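Local coordinates for protein 3-ketosteroid-delta4-5alpha-dehydrogenase (Rhodococcus jostii, PDB 4AT2) that uses bound flavin-adenine dinucleotide to introduce the C4-C5 double bond into 5alpha-3-ketosteroids, probably in steroid catabolism, at residues 40-49 and 65-76; 223-231 and 291-299. One frame throughout, in Å; residues are numbered along the deposited sequence.

Overall arrangement
From the N terminus the chain first runs through strands 40-42 and 45-47, turns through helix 51-62 and returns along strand 67-70, so interaction 1 closes a short loop within one beta-alpha-beta unit. Interaction 2 opens only later, when strand 223-230 is met by helix 291-297 some 60 residues on; the two loops follow in series and neither nest nor cross. The centres of interactions 1 and 2 lie about 15 Å apart. Interaction 1 builds the centre of the parallel sheet, whereas strand 223-230 belongs to the mixed sheet that also holds strand 40-42. They meet at Met223, which packs on Tyr40 and Leu70, and both border the adenosine half of FAD.

Interaction 1: residues 40-49 and 65-76; sequences YEADVVVAGY and ADVLVLERTSGW. With FAD (flavin-adenine dinucleotide), chain D.
Val46 and Val69 pack side by side on one face of the sheet, Val46 CB lying 4.1 Å from Val69 CG2, while Val46 CG2 also reaches Val67. On the opposite face, Val45 CG1 touches Leu70 CD1 at 3.5 Å. Leu68 rests its CB on Ala42 CB; with CG anti to the backbone N (chi1 174°), its CD2 branch reaches Tyr40 CB. Backbone hydrogen bonds alternate between strands 45-47 and 67-70 in parallel register, from Val44 N on Asp66 O to Gly48 N on Leu70 O. Toward FAD, Trp76 CB sits over one face of the Tyr49 ring, 3.6 Å from its centroid, and Val69 CG1 meets the same ring obliquely. At the far end Asp43 OD2 takes the Asp66 N-H in a straight bond of 2.9 Å; Asp43 and Asp66 also pair with Arg253 and Arg218, respectively. Glu71 forms the other polar edge: its OE1 accepts from Tyr49 N at 2.9 Å and from FAD O3B. Its OE2 accepts from FAD O2B at 2.8 Å and from Thr73 N and OG1. An alanine here would take away the carboxylate and is likely to leave both ribose hydroxyls and the Tyr49 amide without this acceptor. Gly48, its CA against FAD O4B, and the acid just after the second strand fit the Rossmann-type beta-alpha-beta dinucleotide-binding motif.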
loop_
_atom_site.group_PDB
_atom_site.type_symbol
_atom_site.label_atom_id
_atom_site.label_comp_id
_atom_site.label_asym_id
_atom_site.label_seq_id
_atom_site.Cartn_x
_atom_site.Cartn_y
_atom_site.Cartn_z
ATOM N N TYR A 40 26.421 28.942 -9.003
ATOM C CA TYR A 40 27.288 28.262 -8.056
ATOM C C TYR A 40 27.794 26.995 -8.729
ATOM O O TYR A 40 27.154 26.481 -9.650
ATOM C CB TYR A 40 26.537 27.883 -6.767
ATOM C CG TYR A 40 25.891 29.034 -6.018
ATOM C CD1 TYR A 40 24.590 29.425 -6.310
ATOM C CD2 TYR A 40 26.573 29.713 -5.004
ATOM C CE1 TYR A 40 23.985 30.474 -5.637
ATOM C CE2 TYR A 40 25.973 30.765 -4.315
ATOM C CZ TYR A 40 24.675 31.134 -4.636
ATOM O OH TYR A 40 24.050 32.170 -3.961
ATOM N N GLU A 41 28.940 26.502 -8.270
ATOM C CA GLU A 41 29.506 25.244 -8.764
ATOM C C GLU A 41 30.167 24.490 -7.616
ATOM O O GLU A 41 30.758 25.098 -6.726
ATOM C CB GLU A 41 30.551 25.481 -9.866
ATOM C CG GLU A 41 30.056 26.226 -11.095
ATOM C CD GLU A 41 31.169 26.506 -12.097
ATOM O OE1 GLU A 41 31.819 25.537 -12.559
ATOM O OE2 GLU A 41 31.396 27.696 -12.420
ATOM N N ALA A 42 30.067 23.161 -7.653
ATOM C CA ALA A 42 30.730 22.279 -6.694
ATOM C C ALA A 42 30.965 20.927 -7.351
ATOM O O ALA A 42 30.463 20.668 -8.446
ATOM C CB ALA A 42 29.882 22.105 -5.436
ATOM N N ASP A 43 31.731 20.066 -6.693
ATOM C CA ASP A 43 31.886 18.696 -7.176
ATOM C C ASP A 43 30.650 17.894 -6.796
ATOM O O ASP A 43 30.059 17.221 -7.631
ATOM C CB ASP A 43 33.107 18.034 -6.551
ATOM C CG ASP A 43 34.405 18.617 -7.046
ATOM O OD1 ASP A 43 34.462 19.065 -8.210
ATOM O OD2 ASP A 43 35.362 18.625 -6.256
ATOM N N VAL A 44 30.283 17.980 -5.523
ATOM C CA VAL A 44 29.123 17.273 -4.992
ATOM C C VAL A 44 28.136 18.303 -4.469
ATOM O O VAL A 44 28.472 19.119 -3.605
ATOM C CB VAL A 44 29.530 16.257 -3.898
ATOM C CG1 VAL A 44 28.296 15.631 -3.251
ATOM C CG2 VAL A 44 30.410 15.169 -4.503
ATOM N N VAL A 45 26.930 18.280 -5.034
ATOM C CA VAL A 45 25.864 19.191 -4.630
ATOM C C VAL A 45 24.837 18.387 -3.843
ATOM O O VAL A 45 24.263 17.430 -4.359
ATOM C CB VAL A 45 25.225 19.893 -5.848
ATOM C CG1 VAL A 45 23.995 20.696 -5.428
ATOM C CG2 VAL A 45 26.248 20.816 -6.511
ATOM N N VAL A 46 24.651 18.764 -2.580
ATOM C CA VAL A 46 23.718 18.064 -1.684
ATOM C C VAL A 46 22.473 18.918 -1.510
ATOM O O VAL A 46 22.541 20.034 -0.982
ATOM C CB VAL A 46 24.353 17.794 -0.303
ATOM C CG1 VAL A 46 23.360 17.074 0.618
ATOM C CG2 VAL A 46 25.641 16.992 -0.460
ATOM N N ALA A 47 21.336 18.384 -1.937
ATOM C CA ALA A 47 20.064 19.077 -1.750
ATOM C C ALA A 47 19.422 18.645 -0.429
ATOM O O ALA A 47 18.973 17.499 -0.296
ATOM C CB ALA A 47 19.137 18.802 -2.925
ATOM N N GLY A 48 19.390 19.551 0.545
ATOM C CA GLY A 48 18.778 19.252 1.846
ATOM C C GLY A 48 19.798 19.060 2.953
ATOM O O GLY A 48 20.676 18.197 2.857
ATOM N N TYR A 49 19.690 19.866 4.007
ATOM C CA TYR A 49 20.667 19.847 5.094
ATOM C C TYR A 49 20.089 19.212 6.365
ATOM O O TYR A 49 20.086 19.825 7.443
ATOM C CB TYR A 49 21.148 21.275 5.376
ATOM C CG TYR A 49 22.542 21.404 5.954
ATOM C CD1 TYR A 49 23.186 20.320 6.569
ATOM C CD2 TYR A 49 23.206 22.630 5.920
ATOM C CE1 TYR A 49 24.457 20.451 7.102
ATOM C CE2 TYR A 49 24.476 22.770 6.453
ATOM C CZ TYR A 49 25.093 21.680 7.045
ATOM O OH TYR A 49 26.352 21.816 7.581
ATOM N N ALA A 65 36.332 15.970 -2.255
ATOM C CA ALA A 65 35.420 16.723 -3.135
ATOM C C ALA A 65 35.076 18.094 -2.576
ATOM O O ALA A 65 35.039 18.293 -1.361
ATOM C CB ALA A 65 34.139 15.929 -3.381
ATOM N N ASP A 66 34.825 19.038 -3.479
ATOM C CA ASP A 66 34.288 20.349 -3.131
ATOM C C ASP A 66 32.777 20.164 -2.955
ATOM O O ASP A 66 32.085 19.796 -3.900
ATOM C CB ASP A 66 34.634 21.336 -4.264
ATOM C CG ASP A 66 33.886 22.669 -4.180
ATOM O OD1 ASP A 66 33.539 23.143 -3.081
ATOM O OD2 ASP A 66 33.674 23.272 -5.258
ATOM N N VAL A 67 32.288 20.380 -1.737
ATOM C CA VAL A 67 30.885 20.078 -1.403
ATOM C C VAL A 67 30.063 21.330 -1.124
ATOM O O VAL A 67 30.476 22.195 -0.340
ATOM C CB VAL A 67 30.789 19.161 -0.156
ATOM C CG1 VAL A 67 29.341 18.760 0.118
ATOM C CG2 VAL A 67 31.633 17.911 -0.341
ATOM N N LEU A 68 28.897 21.413 -1.759
ATOM C CA LEU A 68 27.949 22.492 -1.504
ATOM C C LEU A 68 26.581 21.927 -1.137
ATOM O O LEU A 68 25.989 21.187 -1.911
ATOM C CB LEU A 68 27.839 23.418 -2.726
ATOM C CG LEU A 68 26.787 24.537 -2.707
ATOM C CD1 LEU A 68 27.035 25.500 -1.546
ATOM C CD2 LEU A 68 26.770 25.274 -4.047
ATOM N N VAL A 69 26.096 22.293 0.051
ATOM C CA VAL A 69 24.769 21.889 0.506
ATOM C C VAL A 69 23.794 23.015 0.192
ATOM O O VAL A 69 24.087 24.174 0.457
ATOM C CB VAL A 69 24.757 21.599 2.026
ATOM C CG1 VAL A 69 23.373 21.130 2.479
ATOM C CG2 VAL A 69 25.778 20.529 2.370
ATOM N N LEU A 70 22.645 22.661 -0.380
ATOM C CA LEU A 70 21.597 23.628 -0.694
ATOM C C LEU A 70 20.407 23.366 0.227
ATOM O O LEU A 70 19.814 22.283 0.195
ATOM C CB LEU A 70 21.174 23.466 -2.153
ATOM C CG LEU A 70 22.270 23.461 -3.213
ATOM C CD1 LEU A 70 21.619 23.167 -4.549
ATOM C CD2 LEU A 70 22.987 24.806 -3.267
ATOM N N GLU A 71 20.069 24.348 1.061
ATOM C CA GLU A 71 19.021 24.152 2.059
ATOM C C GLU A 71 17.895 25.148 1.838
ATOM O O GLU A 71 18.145 26.349 1.698
ATOM C CB GLU A 71 19.604 24.289 3.473
ATOM C CG GLU A 71 18.588 24.449 4.598
ATOM C CD GLU A 71 17.556 23.336 4.652
ATOM O OE1 GLU A 71 17.908 22.159 4.391
ATOM O OE2 GLU A 71 16.379 23.646 4.958
ATOM N N ARG A 72 16.662 24.643 1.813
ATOM C CA ARG A 72 15.482 25.459 1.488
ATOM C C ARG A 72 15.139 26.496 2.558
ATOM O O ARG A 72 14.720 27.618 2.242
ATOM C CB ARG A 72 14.291 24.528 1.243
ATOM C CG ARG A 72 12.954 25.207 1.056
ATOM C CD ARG A 72 11.933 24.139 0.714
ATOM N NE ARG A 72 10.605 24.696 0.493
ATOM C CZ ARG A 72 9.562 23.977 0.085
ATOM N NH1 ARG A 72 9.699 22.675 -0.156
ATOM N NH2 ARG A 72 8.387 24.560 -0.091
ATOM N N THR A 73 15.299 26.125 3.822
ATOM C CA THR A 73 15.000 27.054 4.921
ATOM C C THR A 73 16.227 27.905 5.230
ATOM O O THR A 73 17.207 27.882 4.494
ATOM C CB THR A 73 14.534 26.318 6.199
ATOM O OG1 THR A 73 15.651 25.651 6.791
ATOM C CG2 THR A 73 13.435 25.296 5.890
ATOM N N SER A 74 16.173 28.657 6.326
ATOM C CA SER A 74 17.270 29.560 6.678
ATOM C C SER A 74 18.379 28.888 7.495
ATOM O O SER A 74 19.398 29.512 7.790
ATOM C CB SER A 74 16.729 30.778 7.431
ATOM O OG SER A 74 16.108 30.358 8.628
ATOM N N GLY A 75 18.190 27.619 7.852
ATOM C CA GLY A 75 19.178 26.912 8.655
ATOM C C GLY A 75 19.142 25.403 8.520
ATOM O O GLY A 75 18.226 24.840 7.909
ATOM N N TRP A 76 20.151 24.749 9.091
ATOM C CA TRP A 76 20.242 23.288 9.016
ATOM C C TRP A 76 19.388 22.595 10.036
ATOM O O TRP A 76 18.919 23.211 10.993
ATOM C CB TRP A 76 21.691 22.814 9.116
ATOM C CG TRP A 76 22.453 23.315 10.325
ATOM C CD1 TRP A 76 23.359 24.370 10.372
ATOM C CD2 TRP A 76 22.423 22.779 11.697
ATOM N NE1 TRP A 76 23.873 24.523 11.635
ATOM C CE2 TRP A 76 23.358 23.599 12.478
ATOM C CE3 TRP A 76 21.749 21.738 12.332
ATOM C CZ2 TRP A 76 23.583 23.377 13.832
ATOM C CZ3 TRP A 76 21.986 21.523 13.700
ATOM C CH2 TRP A 76 22.880 22.330 14.431
HETATM P PA FAD D . 15.255 16.155 7.016
HETATM O O1A FAD D . 16.056 15.888 8.230
HETATM O O2A FAD D . 13.925 16.766 7.163
HETATM O O5B FAD D . 16.135 17.068 6.038
HETATM C C5B FAD D . 15.646 17.449 4.749
HETATM C C4B FAD D . 16.089 18.895 4.466
HETATM O O4B FAD D . 15.708 19.147 3.096
HETATM C C3B FAD D . 15.290 19.872 5.338
HETATM O O3B FAD D . 16.209 20.762 6.020
HETATM C C2B FAD D . 14.396 20.613 4.338
HETATM O O2B FAD D . 14.193 21.990 4.752
HETATM C C1B FAD D . 15.218 20.524 3.054
HETATM N N9A FAD D . 14.420 20.658 1.815
HETATM C C8A FAD D . 13.164 20.261 1.576
HETATM N N7A FAD D . 12.860 20.577 0.320
HETATM C C5A FAD D . 13.936 21.165 -0.241
HETATM C C6A FAD D . 14.197 21.682 -1.466
HETATM N N6A FAD D . 13.249 21.639 -2.403
HETATM N N1A FAD D . 15.386 22.233 -1.765
HETATM C C2A FAD D . 16.392 22.275 -0.812
HETATM N N3A FAD D . 16.115 21.746 0.446
HETATM C C4A FAD D . 14.892 21.207 0.696
HETATM N N1 FAD D . 13.059 9.026 13.067
HETATM C C2 FAD D . 14.028 8.262 13.694
HETATM O O2 FAD D . 14.660 7.445 13.039
HETATM N N3 FAD D . 14.281 8.429 15.063
HETATM C C4 FAD D . 13.532 9.337 15.812
HETATM O O4 FAD D . 13.772 9.446 17.018
HETATM C C4X FAD D . 12.547 10.104 15.178
HETATM N N5 FAD D . 11.785 10.980 15.879
HETATM C C5X FAD D . 10.700 11.527 15.297
HETATM C C6 FAD D . 9.765 12.224 16.068
HETATM C C7 FAD D . 8.644 12.811 15.473
HETATM C C7M FAD D . 7.735 13.502 16.299
HETATM C C8 FAD D . 8.446 12.690 14.082
HETATM C C8M FAD D . 7.342 13.263 13.415
HETATM C C9 FAD D . 9.389 12.004 13.314
HETATM C C9A FAD D . 10.503 11.401 13.918
HETATM N N10 FAD D . 11.404 10.704 13.183
HETATM C C10 FAD D . 12.316 9.948 13.811
HETATM C "C1'" FAD D . 11.478 10.799 11.702
HETATM C "C2'" FAD D . 12.715 11.615 11.296
HETATM O "O2'" FAD D . 12.642 12.845 12.020
HETATM C "C3'" FAD D . 12.719 11.901 9.786
HETATM O "O3'" FAD D . 12.169 10.809 9.028
HETATM C "C4'" FAD D . 14.155 12.187 9.318
HETATM O "O4'" FAD D . 14.670 13.279 10.095
HETATM C "C5'" FAD D . 14.177 12.563 7.835
HETATM O "O5'" FAD D . 15.549 12.737 7.430
HETATM P P FAD D . 15.890 13.450 6.025
HETATM O O1P FAD D . 15.276 12.714 4.915
HETATM O O2P FAD D . 17.364 13.733 6.017
HETATM O O3P FAD D . 14.997 14.810 6.119
HETATM O O HOH W 1 34.004 25.499 -6.889
#

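Interaction 2: residues 223-231 and 291-299; sequences MRVQTLVTD and RSILMAQAL. With FAD (flavin-adenine dinucleotide), chain D.
Met295 of helix 291-297 packs against Gln226, Val225 and Leu228 at the bulge in strand 223-230. Its CG lies against the backbone of Gln226, 3.3 Å from Gln226 O, and the sulfur passes the same carbonyl. A bend at the last torsion (chi3 43°) then brings CE between two strand side chains: Leu228 CG is 3.5 Å from Met295 CE, and Val225 CG1 touches the same methyl at 3.8 Å. Both side chains cross the methionine at about a right angle.

Leu228 gives the largest buried area on the strand side. While CG and CD2 press on the Met295 methyl, CD1 continues along the helix to Leu299 CD1, 3.7 Å away, and also lies near Met295 O. Beyond it, Thr230 CG2 and Leu299 CD2 meet tip to tip. A water links Leu228 N to Met295 O, bridging the two backbones beside the apolar contact.

Arg291 supplies the polar grip. Bent at its second torsion (chi2 81°), it turns the guanidinium edge to the strand and holds Gln226 O side-on with two nitrogens. Arg291 NE is 2.8 Å from Gln226 O and lies in the carbonyl plane, on a lone pair; NH2 makes the second bond, at 3.0 Å to the same oxygen, from above that plane. Gln226 and Thr227 both face Val240, forming a classic beta bulge at the gripped carbonyl.

Just before the bulge, the backbone of Val225 pairs with adenine, its N donating to FAD N1A and its O accepting from FAD N6A. The helix runs at 25° to strand 223-230, which lies between strands 30-31 and 236-243 of the mixed sheet; Ile293 and Gln297 pack on Leu303 of strand 303-304, and Leu294 on Val463 of the second subunit.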
loop_
_atom_site.group_PDB
_atom_site.type_symbol
_atom_site.label_atom_id
_atom_site.label_comp_id
_atom_site.label_asym_id
_atom_site.label_seq_id
_atom_site.Cartn_x
_atom_site.Cartn_y
_atom_site.Cartn_z
ATOM N N MET A 223 17.502 28.020 -0.490
ATOM C CA MET A 223 17.657 27.330 -1.761
ATOM C C MET A 223 16.552 26.324 -1.932
ATOM O O MET A 223 16.645 25.217 -1.398
ATOM C CB MET A 223 18.974 26.559 -1.782
ATOM C CG MET A 223 20.164 27.364 -2.232
ATOM S SD MET A 223 20.222 27.529 -4.029
ATOM C CE MET A 223 21.830 28.301 -4.145
ATOM N N ARG A 224 15.504 26.697 -2.659
ATOM C CA ARG A 224 14.453 25.746 -2.959
ATOM C C ARG A 224 14.752 25.047 -4.282
ATOM O O ARG A 224 14.482 25.580 -5.347
ATOM C CB ARG A 224 13.083 26.420 -3.001
ATOM C CG ARG A 224 11.945 25.402 -3.095
ATOM C CD ARG A 224 10.584 26.066 -3.151
ATOM N NE ARG A 224 10.401 26.819 -4.392
ATOM C CZ ARG A 224 9.352 27.593 -4.653
ATOM N NH1 ARG A 224 8.374 27.724 -3.759
ATOM N NH2 ARG A 224 9.278 28.237 -5.810
ATOM N N VAL A 225 15.315 23.847 -4.212
ATOM C CA VAL A 225 15.657 23.127 -5.432
ATOM C C VAL A 225 14.371 22.751 -6.157
ATOM O O VAL A 225 13.415 22.316 -5.522
ATOM C CB VAL A 225 16.530 21.883 -5.128
ATOM C CG1 VAL A 225 16.854 21.113 -6.404
ATOM C CG2 VAL A 225 17.812 22.297 -4.432
ATOM N N GLN A 226 14.361 22.925 -7.481
ATOM C CA GLN A 226 13.154 22.771 -8.292
ATOM C C GLN A 226 13.237 21.663 -9.335
ATOM O O GLN A 226 12.264 20.937 -9.545
ATOM C CB GLN A 226 12.834 24.079 -9.019
ATOM C CG GLN A 226 12.376 25.216 -8.117
ATOM C CD GLN A 226 12.434 26.550 -8.830
ATOM O OE1 GLN A 226 11.581 27.416 -8.631
ATOM N NE2 GLN A 226 13.437 26.721 -9.672
ATOM N N THR A 227 14.369 21.568 -10.037
ATOM C CA THR A 227 14.511 20.647 -11.179
ATOM C C THR A 227 15.966 20.206 -11.347
ATOM O O THR A 227 16.877 20.947 -10.973
ATOM C CB THR A 227 14.066 21.297 -12.520
ATOM O OG1 THR A 227 15.167 21.982 -13.123
ATOM C CG2 THR A 227 12.927 22.295 -12.341
ATOM N N LEU A 228 16.177 19.044 -11.959
ATOM C CA LEU A 228 17.519 18.568 -12.258
ATOM C C LEU A 228 17.940 19.069 -13.629
ATOM O O LEU A 228 17.100 19.251 -14.509
ATOM C CB LEU A 228 17.550 17.042 -12.233
ATOM C CG LEU A 228 17.187 16.450 -10.856
ATOM C CD1 LEU A 228 16.877 14.963 -10.935
ATOM C CD2 LEU A 228 18.298 16.690 -9.843
ATOM N N VAL A 229 19.243 19.287 -13.796
ATOM C CA VAL A 229 19.813 19.634 -15.085
ATOM C C VAL A 229 20.532 18.399 -15.625
ATOM O O VAL A 229 21.306 17.768 -14.906
ATOM C CB VAL A 229 20.827 20.787 -14.968
ATOM C CG1 VAL A 229 21.394 21.138 -16.340
ATOM C CG2 VAL A 229 20.174 22.008 -14.337
ATOM N N THR A 230 20.262 18.052 -16.883
ATOM C CA THR A 230 20.902 16.889 -17.499
ATOM C C THR A 230 21.658 17.280 -18.770
ATOM O O THR A 230 21.265 18.219 -19.449
ATOM C CB THR A 230 19.887 15.768 -17.840
ATOM O OG1 THR A 230 18.869 16.280 -18.709
ATOM C CG2 THR A 230 19.242 15.216 -16.578
ATOM N N ASP A 231 22.740 16.573 -19.085
ATOM C CA ASP A 231 23.388 16.776 -20.391
ATOM C C ASP A 231 22.763 15.845 -21.438
ATOM O O ASP A 231 21.795 15.140 -21.141
ATOM C CB ASP A 231 24.921 16.648 -20.311
ATOM C CG ASP A 231 25.393 15.239 -19.976
ATOM O OD1 ASP A 231 24.646 14.261 -20.166
ATOM O OD2 ASP A 231 26.545 15.112 -19.531
ATOM N N ARG A 291 9.138 16.937 -3.654
ATOM C CA ARG A 291 9.726 17.507 -4.872
ATOM C C ARG A 291 10.886 16.688 -5.444
ATOM O O ARG A 291 10.939 16.491 -6.675
ATOM C CB ARG A 291 10.151 18.969 -4.661
ATOM C CG ARG A 291 10.619 19.690 -5.931
ATOM C CD ARG A 291 9.456 20.187 -6.774
ATOM N NE ARG A 291 9.895 20.891 -7.987
ATOM C CZ ARG A 291 9.094 21.610 -8.771
ATOM N NH1 ARG A 291 7.800 21.739 -8.471
ATOM N NH2 ARG A 291 9.572 22.198 -9.864
ATOM N N SER A 292 11.795 16.216 -4.579
ATOM C CA SER A 292 12.941 15.442 -5.071
ATOM C C SER A 292 12.539 14.087 -5.642
ATOM O O SER A 292 13.181 13.613 -6.573
ATOM C CB SER A 292 14.027 15.274 -4.015
ATOM O OG SER A 292 13.548 14.583 -2.888
ATOM N N ILE A 293 11.488 13.480 -5.098
ATOM C CA ILE A 293 10.958 12.245 -5.669
ATOM C C ILE A 293 10.464 12.533 -7.083
ATOM O O ILE A 293 10.808 11.817 -8.024
ATOM C CB ILE A 293 9.836 11.625 -4.791
ATOM C CG1 ILE A 293 10.426 11.140 -3.459
ATOM C CG2 ILE A 293 9.183 10.472 -5.546
ATOM C CD1 ILE A 293 9.420 10.834 -2.361
ATOM N N LEU A 294 9.676 13.591 -7.234
ATOM C CA LEU A 294 9.114 13.947 -8.540
ATOM C C LEU A 294 10.187 14.331 -9.559
ATOM O O LEU A 294 10.103 13.936 -10.728
ATOM C CB LEU A 294 8.071 15.064 -8.388
ATOM C CG LEU A 294 6.852 14.772 -7.488
ATOM C CD1 LEU A 294 5.980 16.016 -7.363
ATOM C CD2 LEU A 294 6.034 13.568 -7.971
ATOM N N MET A 295 11.189 15.085 -9.107
ATOM C CA MET A 295 12.289 15.529 -9.963
ATOM C C MET A 295 13.018 14.337 -10.559
ATOM O O MET A 295 13.421 14.363 -11.729
ATOM C CB MET A 295 13.297 16.339 -9.148
ATOM C CG MET A 295 12.827 17.741 -8.829
ATOM S SD MET A 295 13.898 18.554 -7.621
ATOM C CE MET A 295 15.473 18.080 -8.226
ATOM N N ALA A 296 13.191 13.308 -9.735
ATOM C CA ALA A 296 13.908 12.111 -10.156
ATOM C C ALA A 296 13.014 11.240 -11.048
ATOM O O ALA A 296 13.481 10.726 -12.068
ATOM C CB ALA A 296 14.419 11.339 -8.945
ATOM N N GLN A 297 11.737 11.099 -10.691
ATOM C CA GLN A 297 10.799 10.355 -11.535
ATOM C C GLN A 297 10.763 10.929 -12.955
ATOM O O GLN A 297 10.588 10.187 -13.919
ATOM C CB GLN A 297 9.382 10.408 -10.969
ATOM C CG GLN A 297 9.113 9.531 -9.755
ATOM C CD GLN A 297 7.642 9.560 -9.384
ATOM O OE1 GLN A 297 7.221 10.334 -8.503
ATOM N NE2 GLN A 297 6.832 8.747 -10.074
ATOM N N ALA A 298 10.912 12.253 -13.077
ATOM C CA ALA A 298 10.917 12.906 -14.391
ATOM C C ALA A 298 11.997 12.338 -15.308
ATOM O O ALA A 298 11.840 12.379 -16.528
ATOM C CB ALA A 298 11.065 14.422 -14.253
ATOM N N LEU A 299 13.062 11.793 -14.718
ATOM C CA LEU A 299 14.174 11.174 -15.453
ATOM C C LEU A 299 14.010 9.665 -15.641
ATOM O O LEU A 299 14.910 9.006 -16.181
ATOM C CB LEU A 299 15.514 11.438 -14.746
ATOM C CG LEU A 299 15.917 12.900 -14.545
ATOM C CD1 LEU A 299 17.346 12.951 -14.019
ATOM C CD2 LEU A 299 15.810 13.694 -15.824
HETATM P PA FAD D . 15.255 16.155 7.016
HETATM O O1A FAD D . 16.056 15.888 8.230
HETATM O O2A FAD D . 13.925 16.766 7.163
HETATM O O5B FAD D . 16.135 17.068 6.038
HETATM C C5B FAD D . 15.646 17.449 4.749
HETATM C C4B FAD D . 16.089 18.895 4.466
HETATM O O4B FAD D . 15.708 19.147 3.096
HETATM C C3B FAD D . 15.290 19.872 5.338
HETATM O O3B FAD D . 16.209 20.762 6.020
HETATM C C2B FAD D . 14.396 20.613 4.338
HETATM O O2B FAD D . 14.193 21.990 4.752
HETATM C C1B FAD D . 15.218 20.524 3.054
HETATM N N9A FAD D . 14.420 20.658 1.815
HETATM C C8A FAD D . 13.164 20.261 1.576
HETATM N N7A FAD D . 12.860 20.577 0.320
HETATM C C5A FAD D . 13.936 21.165 -0.241
HETATM C C6A FAD D . 14.197 21.682 -1.466
HETATM N N6A FAD D . 13.249 21.639 -2.403
HETATM N N1A FAD D . 15.386 22.233 -1.765
HETATM C C2A FAD D . 16.392 22.275 -0.812
HETATM N N3A FAD D . 16.115 21.746 0.446
HETATM C C4A FAD D . 14.892 21.207 0.696
HETATM N N1 FAD D . 13.059 9.026 13.067
HETATM C C2 FAD D . 14.028 8.262 13.694
HETATM O O2 FAD D . 14.660 7.445 13.039
HETATM N N3 FAD D . 14.281 8.429 15.063
HETATM C C4 FAD D . 13.532 9.337 15.812
HETATM O O4 FAD D . 13.772 9.446 17.018
HETATM C C4X FAD D . 12.547 10.104 15.178
HETATM N N5 FAD D . 11.785 10.980 15.879
HETATM C C5X FAD D . 10.700 11.527 15.297
HETATM C C6 FAD D . 9.765 12.224 16.068
HETATM C C7 FAD D . 8.644 12.811 15.473
HETATM C C7M FAD D . 7.735 13.502 16.299
HETATM C C8 FAD D . 8.446 12.690 14.082
HETATM C C8M FAD D . 7.342 13.263 13.415
HETATM C C9 FAD D . 9.389 12.004 13.314
HETATM C C9A FAD D . 10.503 11.401 13.918
HETATM N N10 FAD D . 11.404 10.704 13.183
HETATM C C10 FAD D . 12.316 9.948 13.811
HETATM C "C1'" FAD D . 11.478 10.799 11.702
HETATM C "C2'" FAD D . 12.715 11.615 11.296
HETATM O "O2'" FAD D . 12.642 12.845 12.020
HETATM C "C3'" FAD D . 12.719 11.901 9.786
HETATM O "O3'" FAD D . 12.169 10.809 9.028
HETATM C "C4'" FAD D . 14.155 12.187 9.318
HETATM O "O4'" FAD D . 14.670 13.279 10.095
HETATM C "C5'" FAD D . 14.177 12.563 7.835
HETATM O "O5'" FAD D . 15.549 12.737 7.430
HETATM P P FAD D . 15.890 13.450 6.025
HETATM O O1P FAD D . 15.276 12.714 4.915
HETATM O O2P FAD D . 17.364 13.733 6.017
HETATM O O3P FAD D . 14.997 14.810 6.119
HETATM O O HOH W 2 13.970 17.083 -12.746
#